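Local coordinates for DUF211 domain-containing protein (Archaeoglobus fulgidus DSM 4304, PDB 3BPD) that is of unknown function but binds magnesium ions and assembles into a heptamer of small alpha+beta subunits, at residues 64-67 and 68-72. The protein carries 1 engineered substitution. Numbering follows the deposited sequence.
Sequences QIKG and VIEDM. Engineered in segment 68-72: Met72 (natural residue Leu).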
loop_
_atom_site.group_PDB
_atom_site.type_symbol
_atom_site.label_atom_id
_atom_site.label_comp_id
_atom_site.label_asym_id
_atom_site.label_seq_id
_atom_site.Cartn_x
_atom_site.Cartn_y
_atom_site.Cartn_z
ATOM N N GLN F 64 14.868 -1.229 -32.051
ATOM C CA GLN F 64 16.047 -1.897 -31.532
ATOM C C GLN F 64 15.663 -2.937 -30.475
ATOM O O GLN F 64 16.170 -4.056 -30.493
ATOM C CB GLN F 64 17.016 -0.876 -30.931
ATOM C CG GLN F 64 18.312 -1.493 -30.434
ATOM C CD GLN F 64 19.198 -0.491 -29.725
ATOM O OE1 GLN F 64 18.731 0.260 -28.867
ATOM N NE2 GLN F 64 20.487 -0.480 -30.066
ATOM N N ILE F 65 14.775 -2.571 -29.555
ATOM C CA ILE F 65 14.344 -3.498 -28.517
ATOM C C ILE F 65 13.612 -4.680 -29.143
ATOM O O ILE F 65 13.810 -5.832 -28.741
ATOM C CB ILE F 65 13.427 -2.805 -27.490
ATOM C CG1 ILE F 65 14.253 -1.834 -26.642
ATOM C CG2 ILE F 65 12.756 -3.841 -26.603
ATOM C CD1 ILE F 65 13.451 -0.975 -25.695
ATOM N N LYS F 66 12.774 -4.391 -30.135
ATOM C CA LYS F 66 12.026 -5.432 -30.829
ATOM C C LYS F 66 13.032 -6.330 -31.557
ATOM O O LYS F 66 12.875 -7.553 -31.634
ATOM C CB LYS F 66 11.052 -4.800 -31.833
ATOM C CG LYS F 66 10.243 -5.814 -32.627
ATOM C CD LYS F 66 9.370 -5.157 -33.686
ATOM C CE LYS F 66 8.763 -6.226 -34.599
ATOM N NZ LYS F 66 7.828 -5.718 -35.653
ATOM N N GLY F 67 14.075 -5.700 -32.081
ATOM C CA GLY F 67 15.092 -6.438 -32.787
ATOM C C GLY F 67 15.675 -7.509 -31.899
ATOM O O GLY F 67 15.692 -8.676 -32.280
ATOM N N VAL F 68 16.131 -7.115 -30.710
ATOM C CA VAL F 68 16.739 -8.050 -29.775
ATOM C C VAL F 68 15.803 -9.192 -29.458
ATOM O O VAL F 68 16.180 -10.354 -29.592
ATOM C CB VAL F 68 17.139 -7.361 -28.456
ATOM C CG1 VAL F 68 17.867 -8.345 -27.561
ATOM C CG2 VAL F 68 18.019 -6.166 -28.742
ATOM N N ILE F 69 14.584 -8.864 -29.039
ATOM C CA ILE F 69 13.592 -9.880 -28.701
ATOM C C ILE F 69 13.351 -10.863 -29.854
ATOM O O ILE F 69 13.310 -12.080 -29.649
ATOM C CB ILE F 69 12.238 -9.213 -28.292
ATOM C CG1 ILE F 69 12.416 -8.453 -26.982
ATOM C CG2 ILE F 69 11.121 -10.262 -28.156
ATOM C CD1 ILE F 69 11.160 -7.764 -26.512
ATOM N N GLU F 70 13.196 -10.332 -31.063
ATOM C CA GLU F 70 12.955 -11.166 -32.233
ATOM C C GLU F 70 14.178 -11.919 -32.735
ATOM O O GLU F 70 14.040 -12.969 -33.360
ATOM C CB GLU F 70 12.383 -10.331 -33.364
ATOM C CG GLU F 70 11.011 -9.789 -33.078
ATOM C CD GLU F 70 10.448 -9.014 -34.252
ATOM O OE1 GLU F 70 11.177 -8.155 -34.804
ATOM O OE2 GLU F 70 9.278 -9.262 -34.620
ATOM N N ASP F 71 15.367 -11.378 -32.488
ATOM C CA ASP F 71 16.597 -12.043 -32.907
ATOM C C ASP F 71 16.762 -13.266 -32.026
ATOM O O ASP F 71 17.299 -14.291 -32.451
ATOM C CB ASP F 71 17.818 -11.140 -32.704
ATOM C CG ASP F 71 17.993 -10.120 -33.813
ATOM O OD1 ASP F 71 17.402 -10.319 -34.910
ATOM O OD2 ASP F 71 18.737 -9.129 -33.584
HETATM N N MSE F 72 16.278 -13.123 -30.796
HETATM C CA MSE F 72 16.344 -14.141 -29.754
HETATM C C MSE F 72 15.305 -15.246 -29.892
HETATM O O MSE F 72 15.322 -16.220 -29.141
HETATM C CB MSE F 72 16.180 -13.466 -28.392
HETATM C CG MSE F 72 17.221 -13.850 -27.363
HETATM SE SE MSE F 72 19.008 -13.486 -27.991
HETATM C CE MSE F 72 20.045 -14.176 -26.536
#
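Gly67 O accepts the backbone N-H of Asp71 with 2.7 Å between Gly67 O and Asp71 N, the shortest of four successive i-to-i+4 bonds and the most bent at the hydrogen, 142°. The next bond back, from Glu70 N to Lys66 O, measures 2.9 Å and is straighter. Ile69 N reaches Ile65 O almost linearly, at 179°, and Val68 N closes the series on Gln64 O. This is the regular ladder of an alpha helix, here the last turns of helix 62-71.

On the outer side, Lys66 and Glu70 stand one turn apart. Lys66 CG lies anti to its backbone N (chi1 179°), and the fully extended chain carries NZ past the carboxylate of Glu70, which the lysine crosses at a slant. Lys66 CG and CE run alongside that carboxylate, whereas Lys66 NZ stays 4.0 Å from Glu70 OE2, a long salt bridge. An alanine here would remove both these methylenes and the ammonium, and would probably leave the carboxylate of Glu70 without its cationic neighbour and freer to turn.

The inner side is apolar. Ile65 CG2 meets Ile69 CD1 at 4.2 Å, and both isoleucines face the antiparallel sheet: Ile65 touches Leu9 and Ile55, Ile69 touches Leu11, Val13 and Ile53. Val68 packs on Leu31, its CG2 lying near the carbonyl oxygen of Gln64. Engineered Met72, selenomethionine in the model, touches helix 21-29.

Helix 62-71 is thus amphipathic here: isoleucines fix it to the sheet by hydrophobic packing, while the loosely paired charges of Lys66 and Glu70 probably add only a modest electrostatic attraction on its outer surface.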